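Local coordinates for protein NADH dehydrogenase, putative (Plasmodium falciparum, PDB 5JWC) that probably transfers electrons from NADH to ubiquinone by way of bound FAD, as a type II NADH dehydrogenase of the malaria parasite, at residues P178-S181 with N182-K186; K220-F223 with N224-S227; S279-K282 with N283-K286; Q306-L309 with K310-V314; A431-L434 with S435-N439. All coordinates share one frame; numbering follows the deposited sequence.

Contact 1. Residues P178-S181 with N182-K186; sequences PNIS and NEEKK
Ser181 and Glu184 form a capping box at the N terminus of helix 182-188. Ser181 is the N-cap residue. Its OG accepts from the amide N of Glu184 at 3.3 Å. In return, the Glu184 carboxylate turns back over the cap. Its OE1 accepts from Ser181 N and from Ser181 OG (2.7 Å). The bond from Ser181 N to Glu184 OE1 is nearly straight, but 2.5 Å is unusually short for N to O and the exact length is doubtful. The amide reaches OE1 nearly along its C-O axis. The hydroxyl comes on the anti side, 29° out of the carboxylate plane. OG sits between the backbone N and the carbonyl carbon of its own residue (chi1 64°), where it can serve both the Glu184 amide and the Glu184 carboxylate. Two donors on one oxygen would probably stabilise the negative charge of Glu184.

The backbone adds one helical bond, from Lys185 N to Ser181 O (3.0 Å).

Packing is slight. CG of Lys185 lies 3.2 Å from Ser181 O. CG2 of Ile180 comes near Lys185 CG and Glu184 CB, but Ile180 has two conformers, so its packing is less certain.

On the preceding loop, Asn179 ND2 bonds to Asp119 OD1 of the second subunit. The contact closes the loop between helices 158-174 and 182-188. Asn182, Lys185 and Lys186 of the new helix pack on Phe225, in the loop that leads into strand 227-232.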
loop_
_atom_site.group_PDB
_atom_site.type_symbol
_atom_site.label_atom_id
_atom_site.label_comp_id
_atom_site.label_asym_id
_atom_site.label_seq_id
_atom_site.Cartn_x
_atom_site.Cartn_y
_atom_site.Cartn_z
ATOM N N PRO A 178 -6.684 6.126 -26.884
ATOM C CA PRO A 178 -6.682 6.701 -28.241
ATOM C C PRO A 178 -7.551 7.957 -28.380
ATOM O O PRO A 178 -7.439 8.697 -29.363
ATOM C CB PRO A 178 -7.236 5.555 -29.098
ATOM C CG PRO A 178 -8.137 4.793 -28.168
ATOM C CD PRO A 178 -7.468 4.875 -26.808
ATOM N N ASN A 179 -8.399 8.191 -27.387
ATOM C CA ASN A 179 -9.385 9.262 -27.412
ATOM C C ASN A 179 -8.911 10.641 -26.918
ATOM O O ASN A 179 -9.720 11.425 -26.424
ATOM C CB ASN A 179 -10.610 8.829 -26.582
ATOM C CG ASN A 179 -10.258 8.499 -25.110
ATOM O OD1 ASN A 179 -9.241 8.946 -24.576
ATOM N ND2 ASN A 179 -11.124 7.730 -24.454
ATOM N N ILE A 180 -7.619 10.933 -27.087
ATOM C CA ILE A 180 -7.011 12.150 -26.537
ATOM C C ILE A 180 -5.935 12.717 -27.474
ATOM O O ILE A 180 -5.072 11.984 -27.950
ATOM C CB ILE A 180 -6.413 11.871 -25.128
ATOM C CG1 ILE A 180 -7.534 11.813 -24.083
ATOM C CG2 ILE A 180 -5.404 12.938 -24.730
ATOM C CD1 ILE A 180 -7.215 10.970 -22.855
ATOM N N SER A 181 -5.999 14.021 -27.746
ATOM C CA SER A 181 -5.045 14.665 -28.649
ATOM C C SER A 181 -3.706 14.928 -27.987
ATOM O O SER A 181 -3.589 14.904 -26.763
ATOM C CB SER A 181 -5.598 15.993 -29.159
ATOM O OG SER A 181 -5.756 16.901 -28.079
ATOM N N ASN A 182 -2.703 15.200 -28.815
ATOM C CA ASN A 182 -1.372 15.532 -28.339
ATOM C C ASN A 182 -1.361 16.796 -27.473
ATOM O O ASN A 182 -0.656 16.871 -26.457
ATOM C CB ASN A 182 -0.431 15.696 -29.531
ATOM C CG ASN A 182 -0.114 14.379 -30.200
ATOM O OD1 ASN A 182 -0.722 13.348 -29.887
ATOM N ND2 ASN A 182 0.851 14.394 -31.111
ATOM N N GLU A 183 -2.167 17.779 -27.854
ATOM C CA GLU A 183 -2.235 19.010 -27.085
ATOM C C GLU A 183 -2.824 18.744 -25.702
ATOM O O GLU A 183 -2.390 19.331 -24.711
ATOM C CB GLU A 183 -3.046 20.073 -27.826
ATOM C CG GLU A 183 -2.479 21.480 -27.648
ATOM C CD GLU A 183 -0.982 21.552 -27.982
ATOM O OE1 GLU A 183 -0.592 21.121 -29.095
ATOM O OE2 GLU A 183 -0.199 22.028 -27.127
ATOM N N GLU A 184 -3.831 17.882 -25.627
ATOM C CA GLU A 184 -4.430 17.575 -24.335
ATOM C C GLU A 184 -3.444 16.804 -23.465
ATOM O O GLU A 184 -3.433 16.965 -22.249
ATOM C CB GLU A 184 -5.718 16.757 -24.482
ATOM C CG GLU A 184 -6.854 17.455 -25.213
ATOM C CD GLU A 184 -7.915 16.468 -25.714
ATOM O OE1 GLU A 184 -7.611 15.623 -26.595
ATOM O OE2 GLU A 184 -9.054 16.517 -25.196
ATOM N N LYS A 185 -2.624 15.976 -24.108
ATOM C CA LYS A 185 -1.604 15.194 -23.421
ATOM C C LYS A 185 -0.544 16.099 -22.794
ATOM O O LYS A 185 -0.164 15.906 -21.634
ATOM C CB LYS A 185 -0.933 14.202 -24.379
ATOM C CG LYS A 185 -1.799 13.029 -24.839
ATOM C CD LYS A 185 -0.964 12.032 -25.644
ATOM C CE LYS A 185 -1.826 11.195 -26.584
ATOM N NZ LYS A 185 -1.056 10.141 -27.310
ATOM N N LYS A 186 -0.058 17.074 -23.565
ATOM C CA LYS A 186 0.972 17.984 -23.072
ATOM C C LYS A 186 0.471 18.721 -21.837
ATOM O O LYS A 186 1.227 18.970 -20.916
ATOM C CB LYS A 186 1.388 19.000 -24.134
ATOM C CG LYS A 186 2.113 18.422 -25.326
ATOM C CD LYS A 186 2.510 19.553 -26.286
ATOM C CE LYS A 186 2.905 19.037 -27.660
ATOM N NZ LYS A 186 3.082 20.159 -28.637
#

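Contact 2. Residues K220-F223 with N224-S227; sequences KDIF and NFIS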
loop_
_atom_site.group_PDB
_atom_site.type_symbol
_atom_site.label_atom_id
_atom_site.label_comp_id
_atom_site.label_asym_id
_atom_site.label_seq_id
_atom_site.Cartn_x
_atom_site.Cartn_y
_atom_site.Cartn_z
ATOM N N LYS A 220 6.749 4.715 -23.739
ATOM C CA LYS A 220 7.598 5.435 -24.690
ATOM C C LYS A 220 6.824 6.399 -25.597
ATOM O O LYS A 220 7.317 7.480 -25.911
ATOM C CB LYS A 220 8.397 4.456 -25.539
ATOM C CG LYS A 220 9.443 5.147 -26.390
ATOM C CD LYS A 220 10.203 4.181 -27.282
ATOM C CE LYS A 220 11.126 4.953 -28.216
ATOM N NZ LYS A 220 11.978 4.045 -29.034
ATOM N N ASP A 221 5.602 6.038 -25.973
ATOM C CA ASP A 221 4.819 6.851 -26.911
ATOM C C ASP A 221 4.346 8.194 -26.355
ATOM O O ASP A 221 3.971 9.069 -27.129
ATOM C CB ASP A 221 3.602 6.061 -27.404
ATOM C CG ASP A 221 3.977 4.984 -28.420
ATOM O OD1 ASP A 221 3.236 3.976 -28.529
ATOM O OD2 ASP A 221 5.015 5.148 -29.108
ATOM N N ILE A 222 4.340 8.359 -25.032
ATOM C CA ILE A 222 3.909 9.628 -24.453
ATOM C C ILE A 222 5.031 10.315 -23.686
ATOM O O ILE A 222 4.831 11.400 -23.153
ATOM C CB ILE A 222 2.688 9.472 -23.508
ATOM C CG1 ILE A 222 3.017 8.545 -22.331
ATOM C CG2 ILE A 222 1.451 8.983 -24.275
ATOM C CD1 ILE A 222 1.885 8.467 -21.302
ATOM N N PHE A 223 6.207 9.689 -23.647
ATOM C CA PHE A 223 7.333 10.219 -22.888
ATOM C C PHE A 223 7.609 11.665 -23.246
ATOM O O PHE A 223 7.809 12.505 -22.364
ATOM C CB PHE A 223 8.596 9.394 -23.116
ATOM C CG PHE A 223 9.840 10.041 -22.562
ATOM C CD1 PHE A 223 10.103 10.017 -21.199
ATOM C CD2 PHE A 223 10.737 10.696 -23.402
ATOM C CE1 PHE A 223 11.245 10.630 -20.679
ATOM C CE2 PHE A 223 11.878 11.313 -22.893
ATOM C CZ PHE A 223 12.134 11.276 -21.526
ATOM N N ASN A 224 7.585 11.947 -24.547
ATOM C CA ASN A 224 7.946 13.256 -25.081
ATOM C C ASN A 224 6.974 14.359 -24.704
ATOM O O ASN A 224 7.310 15.530 -24.811
ATOM C CB ASN A 224 8.046 13.190 -26.609
ATOM C CG ASN A 224 9.291 12.466 -27.084
ATOM O OD1 ASN A 224 10.385 12.622 -26.516
ATOM N ND2 ASN A 224 9.136 11.667 -28.139
ATOM N N PHE A 225 5.774 13.995 -24.261
ATOM C CA PHE A 225 4.791 14.999 -23.850
ATOM C C PHE A 225 4.855 15.370 -22.370
ATOM O O PHE A 225 4.150 16.265 -21.924
ATOM C CB PHE A 225 3.387 14.508 -24.191
ATOM C CG PHE A 225 3.230 14.129 -25.630
ATOM C CD1 PHE A 225 3.745 14.951 -26.621
ATOM C CD2 PHE A 225 2.597 12.952 -25.998
ATOM C CE1 PHE A 225 3.613 14.622 -27.959
ATOM C CE2 PHE A 225 2.462 12.615 -27.339
ATOM C CZ PHE A 225 2.971 13.450 -28.317
ATOM N N ILE A 226 5.684 14.668 -21.613
ATOM C CA ILE A 226 5.779 14.891 -20.174
ATOM C C ILE A 226 6.685 16.077 -19.858
ATOM O O ILE A 226 7.765 16.200 -20.428
ATOM C CB ILE A 226 6.310 13.643 -19.451
ATOM C CG1 ILE A 226 5.396 12.441 -19.741
ATOM C CG2 ILE A 226 6.420 13.912 -17.935
ATOM C CD1 ILE A 226 5.932 11.137 -19.237
ATOM N N SER A 227 6.248 16.943 -18.949
ATOM C CA SER A 227 7.114 18.006 -18.475
ATOM C C SER A 227 6.976 18.198 -16.978
ATOM O O SER A 227 5.974 17.807 -16.373
ATOM C CB SER A 227 6.804 19.328 -19.191
ATOM O OG SER A 227 5.422 19.652 -19.084
HETATM O O HOH W 1 7.208 10.028 -26.651
HETATM O O HOH W 2 9.751 14.222 -21.084
#
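Ile222 and Phe225 meet through a backbone bond, from Phe225 N to Ile222 O at 3.0 Å. The next amide, Ile226 N, gives its hydrogen to Phe223 O (3.1 Å, 162°) and closes a type I beta turn from Phe223 to Ile226. Each of these amides lies well above the plane of its carbonyl. Two waters serve four backbone groups. One donates to Lys220 O at 2.7 Å and accepts from Asn224 N at 2.9 Å. It takes the place of a direct bond between these two groups. The second water donates to Phe223 O and to Ile226 O, so Phe223 O has both the turn amide and a water.

Packing across the turn is modest. The Phe225 ring stands beside Ile222, with CD2 4.3 Å from Ile222 CB. CG1 of Ile226 lies against the carbonyl oxygens of Ile222 and Phe223. Phe223 CD2 is 3.7 Å from Asn224 OD1, with ring and amide planes 62° apart. The Phe223 side chain also packs on Ile211, Asn212 and Lys216 of helix 198-218. Ile222 and Ile226 touch Leu172 of helix 158-174.

The chemistry is that of a fraying helix end. Turn bonds and bridging waters replace regular helical bonding just before strand 227-232.

Contact 3. Residues S279-K282 with N283-K286; sequences SLNK and NEKK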
loop_
_atom_site.group_PDB
_atom_site.type_symbol
_atom_site.label_atom_id
_atom_site.label_comp_id
_atom_site.label_asym_id
_atom_site.label_seq_id
_atom_site.Cartn_x
_atom_site.Cartn_y
_atom_site.Cartn_z
ATOM N N SER A 279 8.241 37.783 -9.292
ATOM C CA SER A 279 8.684 38.425 -8.060
ATOM C C SER A 279 9.469 39.687 -8.384
ATOM O O SER A 279 9.679 40.547 -7.537
ATOM C CB SER A 279 9.572 37.477 -7.248
ATOM O OG SER A 279 8.888 36.289 -6.913
ATOM N N LEU A 280 9.889 39.774 -9.638
ATOM C CA LEU A 280 10.720 40.860 -10.138
ATOM C C LEU A 280 9.926 41.949 -10.858
ATOM O O LEU A 280 10.395 43.075 -10.968
ATOM C CB LEU A 280 11.795 40.324 -11.087
ATOM C CG LEU A 280 12.988 39.471 -10.610
ATOM C CD1 LEU A 280 12.873 38.896 -9.229
ATOM C CD2 LEU A 280 13.397 38.427 -11.655
ATOM N N ASN A 281 8.731 41.614 -11.336
ATOM C CA ASN A 281 7.837 42.576 -11.990
ATOM C C ASN A 281 6.385 42.249 -11.644
ATOM O O ASN A 281 5.814 41.292 -12.177
ATOM C CB ASN A 281 8.041 42.573 -13.516
ATOM C CG ASN A 281 7.174 43.615 -14.244
ATOM O OD1 ASN A 281 6.223 44.168 -13.681
ATOM N ND2 ASN A 281 7.483 43.848 -15.517
ATOM N N LYS A 282 5.783 43.058 -10.772
ATOM C CA LYS A 282 4.421 42.795 -10.281
ATOM C C LYS A 282 3.377 42.742 -11.398
ATOM O O LYS A 282 2.289 42.201 -11.204
ATOM C CB LYS A 282 3.997 43.833 -9.228
ATOM C CG LYS A 282 3.952 45.286 -9.696
ATOM C CD LYS A 282 3.236 46.157 -8.659
ATOM C CE LYS A 282 3.055 47.599 -9.139
ATOM N NZ LYS A 282 2.128 47.689 -10.317
ATOM N N ASN A 283 3.699 43.295 -12.562
ATOM C CA ASN A 283 2.732 43.347 -13.655
ATOM C C ASN A 283 2.785 42.124 -14.559
ATOM O O ASN A 283 1.901 41.934 -15.387
ATOM C CB ASN A 283 2.944 44.624 -14.478
ATOM C CG ASN A 283 2.814 45.881 -13.622
ATOM O OD1 ASN A 283 1.888 46.001 -12.818
ATOM N ND2 ASN A 283 3.761 46.798 -13.760
ATOM N N GLU A 284 3.813 41.294 -14.396
ATOM C CA GLU A 284 3.941 40.092 -15.216
ATOM C C GLU A 284 3.329 38.869 -14.531
ATOM O O GLU A 284 3.720 38.484 -13.420
ATOM C CB GLU A 284 5.407 39.830 -15.568
ATOM C CG GLU A 284 5.977 40.817 -16.581
ATOM C CD GLU A 284 5.178 40.857 -17.887
ATOM O OE1 GLU A 284 5.272 39.880 -18.672
ATOM O OE2 GLU A 284 4.459 41.862 -18.124
ATOM N N LYS A 285 2.352 38.286 -15.212
ATOM C CA LYS A 285 1.667 37.089 -14.757
ATOM C C LYS A 285 1.744 36.068 -15.875
ATOM O O LYS A 285 1.952 36.432 -17.031
ATOM C CB LYS A 285 0.208 37.380 -14.403
ATOM C CG LYS A 285 -0.003 38.289 -13.218
ATOM C CD LYS A 285 -1.455 38.769 -13.176
ATOM C CE LYS A 285 -1.725 39.605 -11.933
ATOM N NZ LYS A 285 -0.736 40.708 -11.811
ATOM N N LYS A 286 1.612 34.789 -15.536
ATOM C CA LYS A 286 1.521 33.753 -16.557
ATOM C C LYS A 286 0.472 32.736 -16.143
ATOM O O LYS A 286 0.298 32.456 -14.956
ATOM C CB LYS A 286 2.870 33.051 -16.788
ATOM C CG LYS A 286 4.096 33.974 -16.798
ATOM C CD LYS A 286 4.571 34.359 -18.214
ATOM C CE LYS A 286 5.356 35.672 -18.209
ATOM N NZ LYS A 286 4.719 36.735 -19.035
#
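Asn281 holds the connection between strands 273-278 and 285-289 with two acceptors. Its OD1 takes the amide N of Asn283 at 2.9 Å, which makes an Asx turn. Its backbone O takes Glu284 N at 3.0 Å, which closes a type I beta turn from Asn281 to Glu284. CG of Asn281 is anti to the backbone N (chi1 -177°), and this carries the side-chain amide toward the backbone amide of Asn283. Asn283 N approaches OD1 from above the plane of the side-chain carbonyl.

Lys282 and Asn283 run side by side and point the same way. The lysine chain is bent at its last torsion (chi4 66°), which brings NZ to Asn283 OD1 at 3.0 Å. Further along, Lys286 NZ forms a salt bridge with Glu284 OE1 (3.2 Å), close to where strand 285-289 begins.

The backbone of Glu284 bonds to Ser278, and that of Lys286 to Ile276. The turn thus lies at the end of an antiparallel hairpin in a three-stranded sheet. Ser278 OG also accepts from the amides of Leu280 and Asn281.

Packing is light at this surface site. The Asn281 amide and the Glu284 carboxylate are inclined 48° to each other. CG of Glu284 rests 3.5 Å from Asn281 ND2.

Contact 4. Residues Q306-L309 with K310-V314; sequences QKFL and KTIPV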
loop_
_atom_site.group_PDB
_atom_site.type_symbol
_atom_site.label_atom_id
_atom_site.label_comp_id
_atom_site.label_asym_id
_atom_site.label_seq_id
_atom_site.Cartn_x
_atom_site.Cartn_y
_atom_site.Cartn_z
ATOM N N GLN A 306 -4.180 26.488 18.370
ATOM C CA GLN A 306 -4.961 27.718 18.234
ATOM C C GLN A 306 -5.948 27.879 19.384
ATOM O O GLN A 306 -6.103 28.981 19.917
ATOM C CB GLN A 306 -5.722 27.732 16.910
ATOM C CG GLN A 306 -4.848 27.886 15.674
ATOM C CD GLN A 306 -5.676 27.956 14.403
ATOM O OE1 GLN A 306 -6.536 28.824 14.266
ATOM N NE2 GLN A 306 -5.423 27.039 13.464
ATOM N N LYS A 307 -6.618 26.784 19.758
ATOM C CA LYS A 307 -7.590 26.822 20.853
ATOM C C LYS A 307 -6.931 26.868 22.225
ATOM O O LYS A 307 -7.416 27.557 23.118
ATOM C CB LYS A 307 -8.557 25.637 20.790
ATOM C CG LYS A 307 -9.561 25.739 19.666
ATOM C CD LYS A 307 -10.768 24.842 19.917
ATOM C CE LYS A 307 -10.467 23.382 19.653
ATOM N NZ LYS A 307 -11.721 22.584 19.497
ATOM N N PHE A 308 -5.848 26.119 22.403
ATOM C CA PHE A 308 -5.129 26.112 23.664
ATOM C C PHE A 308 -4.578 27.503 23.983
ATOM O O PHE A 308 -4.572 27.944 25.140
ATOM C CB PHE A 308 -4.002 25.086 23.591
ATOM C CG PHE A 308 -3.182 24.965 24.829
ATOM C CD1 PHE A 308 -3.779 24.863 26.078
ATOM C CD2 PHE A 308 -1.795 24.902 24.744
ATOM C CE1 PHE A 308 -3.009 24.722 27.222
ATOM C CE2 PHE A 308 -1.019 24.767 25.889
ATOM C CZ PHE A 308 -1.631 24.676 27.130
ATOM N N LEU A 309 -4.115 28.194 22.950
ATOM C CA LEU A 309 -3.482 29.496 23.148
ATOM C C LEU A 309 -4.461 30.494 23.787
ATOM O O LEU A 309 -4.093 31.232 24.709
ATOM C CB LEU A 309 -2.946 30.028 21.811
ATOM C CG LEU A 309 -1.552 29.483 21.493
ATOM C CD1 LEU A 309 -1.094 29.870 20.097
ATOM C CD2 LEU A 309 -0.546 29.964 22.530
ATOM N N LYS A 310 -5.709 30.477 23.323
ATOM C CA LYS A 310 -6.711 31.436 23.778
ATOM C C LYS A 310 -7.174 31.212 25.213
ATOM O O LYS A 310 -7.874 32.047 25.781
ATOM C CB LYS A 310 -7.894 31.422 22.822
ATOM C CG LYS A 310 -7.455 31.723 21.413
ATOM C CD LYS A 310 -8.601 31.854 20.452
ATOM C CE LYS A 310 -8.103 32.452 19.136
ATOM N NZ LYS A 310 -9.202 32.802 18.185
ATOM N N THR A 311 -6.754 30.102 25.802
ATOM C CA THR A 311 -7.104 29.783 27.175
ATOM C C THR A 311 -5.973 30.149 28.125
ATOM O O THR A 311 -6.094 29.987 29.338
ATOM C CB THR A 311 -7.441 28.279 27.348
ATOM O OG1 THR A 311 -6.230 27.513 27.400
ATOM C CG2 THR A 311 -8.316 27.777 26.209
ATOM N N ILE A 312 -4.860 30.615 27.568
ATOM C CA ILE A 312 -3.736 31.088 28.373
ATOM C C ILE A 312 -3.669 32.605 28.259
ATOM O O ILE A 312 -3.356 33.139 27.187
ATOM C CB ILE A 312 -2.400 30.461 27.927
ATOM C CG1 ILE A 312 -2.538 28.944 27.783
ATOM C CG2 ILE A 312 -1.301 30.786 28.905
ATOM C CD1 ILE A 312 -1.310 28.296 27.195
ATOM N N PRO A 313 -3.997 33.307 29.357
ATOM C CA PRO A 313 -4.120 34.770 29.299
ATOM C C PRO A 313 -2.874 35.451 28.737
ATOM O O PRO A 313 -2.981 36.143 27.723
ATOM C CB PRO A 313 -4.377 35.166 30.764
ATOM C CG PRO A 313 -3.957 33.973 31.581
ATOM C CD PRO A 313 -4.220 32.780 30.715
ATOM N N VAL A 314 -1.715 35.222 29.342
ATOM C CA VAL A 314 -0.467 35.783 28.825
ATOM C C VAL A 314 -0.177 35.426 27.346
ATOM O O VAL A 314 0.476 36.200 26.649
ATOM C CB VAL A 314 0.732 35.370 29.709
ATOM C CG1 VAL A 314 1.268 34.007 29.312
ATOM C CG2 VAL A 314 1.829 36.421 29.642
#
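Ile312 folds back on Phe308 where helix 303-309 gives way to a type I beta turn, Leu309 to Ile312. The turn is closed by Ile312 N on Leu309 O (3.0 Å). From here the isoleucine runs back along the helix. Ile312 CB lies 3.7 Å from Leu309 O. Ile312 CG1, beside the backbone N and anti to the carbonyl carbon (chi1 -49°), passes 3.5 Å from Phe308 O. CD1 then reaches over one face of the Phe308 ring in a CH-pi contact, 20° off the ring normal and displaced toward the rim.

Beside it, Thr311 gives Phe308 O two bonds from the same face of the carbonyl plane. Thr311 OG1 donates to Phe308 O at 2.8 Å and Thr311 N at 3.1 Å. The oxygen is gripped by two donors of one residue. This fixes the rotation of the threonine side chain, with OG1 between the backbone N and the carbonyl carbon (chi1 78°). A weak bond links Lys310 N to Lys307 O. CG2 of Thr311 also sits close to Lys307 O.

Phe308 and Leu309 pack on Leu321 of strand 321-323. Ile312 touches Val329 and Ile332, and Thr311 O accepts from Tyr110 OH. The Ile312 tip ends with CD1 3.6 Å from CZ of Phe308.

Contact 5. Residues A431-L434 with S435-N439; sequences AYYL and SNVFN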
loop_
_atom_site.group_PDB
_atom_site.type_symbol
_atom_site.label_atom_id
_atom_site.label_comp_id
_atom_site.label_asym_id
_atom_site.label_seq_id
_atom_site.Cartn_x
_atom_site.Cartn_y
_atom_site.Cartn_z
ATOM N N ALA A 431 13.376 16.120 22.100
ATOM C CA ALA A 431 12.786 14.933 22.698
ATOM C C ALA A 431 13.793 14.212 23.578
ATOM O O ALA A 431 13.431 13.728 24.649
ATOM C CB ALA A 431 12.237 13.972 21.608
ATOM N N TYR A 432 15.036 14.088 23.114
ATOM C CA TYR A 432 16.038 13.393 23.899
ATOM C C TYR A 432 16.422 14.225 25.131
ATOM O O TYR A 432 16.607 13.674 26.222
ATOM C CB TYR A 432 17.262 13.033 23.052
ATOM C CG TYR A 432 16.982 11.832 22.154
ATOM C CD1 TYR A 432 15.874 11.016 22.396
ATOM C CD2 TYR A 432 17.822 11.494 21.091
ATOM C CE1 TYR A 432 15.593 9.912 21.600
ATOM C CE2 TYR A 432 17.554 10.382 20.290
ATOM C CZ TYR A 432 16.431 9.595 20.554
ATOM O OH TYR A 432 16.127 8.486 19.775
ATOM N N TYR A 433 16.548 15.539 24.942
ATOM C CA TYR A 433 16.844 16.451 26.042
ATOM C C TYR A 433 15.784 16.316 27.134
ATOM O O TYR A 433 16.108 16.123 28.306
ATOM C CB TYR A 433 16.926 17.909 25.542
ATOM C CG TYR A 433 16.704 18.959 26.611
ATOM C CD1 TYR A 433 17.761 19.417 27.403
ATOM C CD2 TYR A 433 15.442 19.496 26.828
ATOM C CE1 TYR A 433 17.556 20.389 28.393
ATOM C CE2 TYR A 433 15.227 20.459 27.808
ATOM C CZ TYR A 433 16.284 20.901 28.585
ATOM O OH TYR A 433 16.049 21.858 29.558
ATOM N N LEU A 434 14.516 16.405 26.739
ATOM C CA LEU A 434 13.440 16.516 27.702
ATOM C C LEU A 434 13.144 15.179 28.398
ATOM O O LEU A 434 12.869 15.148 29.602
ATOM C CB LEU A 434 12.187 17.052 27.034
ATOM C CG LEU A 434 11.032 17.334 27.984
ATOM C CD1 LEU A 434 11.506 18.358 29.046
ATOM C CD2 LEU A 434 9.837 17.839 27.185
ATOM N N SER A 435 13.207 14.087 27.646
ATOM C CA SER A 435 13.011 12.763 28.224
ATOM C C SER A 435 14.152 12.497 29.216
ATOM O O SER A 435 13.917 11.999 30.321
ATOM C CB SER A 435 12.930 11.682 27.126
ATOM O OG SER A 435 14.153 11.553 26.420
ATOM N N ASN A 436 15.375 12.877 28.849
ATOM C CA ASN A 436 16.489 12.785 29.792
ATOM C C ASN A 436 16.275 13.649 31.040
ATOM O O ASN A 436 16.704 13.271 32.142
ATOM C CB ASN A 436 17.806 13.179 29.135
ATOM C CG ASN A 436 19.000 12.994 30.062
ATOM O OD1 ASN A 436 19.410 11.868 30.341
ATOM N ND2 ASN A 436 19.566 14.098 30.538
ATOM N N VAL A 437 15.633 14.807 30.879
ATOM C CA VAL A 437 15.332 15.637 32.046
ATOM C C VAL A 437 14.356 14.915 32.985
ATOM O O VAL A 437 14.531 14.935 34.217
ATOM C CB VAL A 437 14.748 17.008 31.657
ATOM C CG1 VAL A 437 14.163 17.700 32.880
ATOM C CG2 VAL A 437 15.842 17.897 31.076
ATOM N N PHE A 438 13.349 14.265 32.407
ATOM C CA PHE A 438 12.410 13.477 33.206
ATOM C C PHE A 438 13.068 12.257 33.847
ATOM O O PHE A 438 12.813 11.965 35.024
ATOM C CB PHE A 438 11.211 13.044 32.369
ATOM C CG PHE A 438 10.136 14.079 32.273
ATOM C CD1 PHE A 438 9.121 14.131 33.216
ATOM C CD2 PHE A 438 10.144 15.014 31.256
ATOM C CE1 PHE A 438 8.127 15.082 33.133
ATOM C CE2 PHE A 438 9.157 15.979 31.166
ATOM C CZ PHE A 438 8.141 16.014 32.102
ATOM N N ASN A 439 13.942 11.581 33.112
ATOM C CA ASN A 439 14.604 10.395 33.646
ATOM C C ASN A 439 15.601 10.681 34.771
ATOM O O ASN A 439 15.720 9.887 35.706
ATOM C CB ASN A 439 15.352 9.624 32.551
ATOM C CG ASN A 439 14.411 8.989 31.510
ATOM O OD1 ASN A 439 13.215 8.857 31.740
ATOM N ND2 ASN A 439 14.974 8.583 30.366
HETATM O O HOH W 3 18.680 16.521 29.185
#
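Ala431 O is held by two donors of Ser435. Ser435 N gives Ala431 O the helical bond at 3.0 Å, and Ser435 OG gives Ala431 O a second at 2.9 Å. The serine hydroxyl lies between its own backbone N and carbonyl carbon (chi1 65°), a rotamer that folds it back on the preceding turn. OG is also bonded to Asn46 ND2 of helix 38-46, which ties the two helices together. It also sits at the edge of the Tyr432 ring, near its plane.

Regular bonds follow, from Asn436 N to Tyr432 O, Val437 N to Tyr433 O and Phe438 N to Leu434 O. A water donates to Tyr433 O (2.7 Å) and accepts from Asn436 ND2 (2.9 Å). Asn436 OD1 bonds to Asn440 ND2, and Tyr433 OH to Pro451 O.

Two apolar pairs flank this ladder. CG2 of Val437 stands over one face of the Tyr433 ring, 4.1 Å from its centroid, a CH-pi contact. Leu434 and Phe438 run alongside each other in the same direction, and Leu434 CG is 3.9 Å from Phe438 CE2. Leu434 O lies at the edge of the Phe438 ring, in its plane.

The whole is an i to i+4 pattern, a largely buried contact within helix 424-440. It packs against helix 38-46, which starts within the GxGxxG pattern whose backbone amides meet FAD, consistent with a Rossmann-type dinucleotide fold.

Overall arrangement
The five contacts follow one another in series, and none nests in or crosses another. Contact 1 closes the loop into helix 182-188. Contact 2 closes the turn before strand 227-232. These two touch, with centres 11 Å apart, and lead into strands 190-194 and 227-232 of the parallel five-stranded sheet, probably the NADH-binding part of the fold. Contact 3 closes the hairpin of the three-stranded antiparallel sheet, its centre about 31 and 30 Å from those of contacts 1 and 2. Contact 4 leads from helix 303-309 into the loop toward strand 321-323. Contact 5 closes no loop. It lies within helix 424-440, on the opposite side of the chain's centre from contacts 1, 2 and 3, and packs near the FAD-binding part.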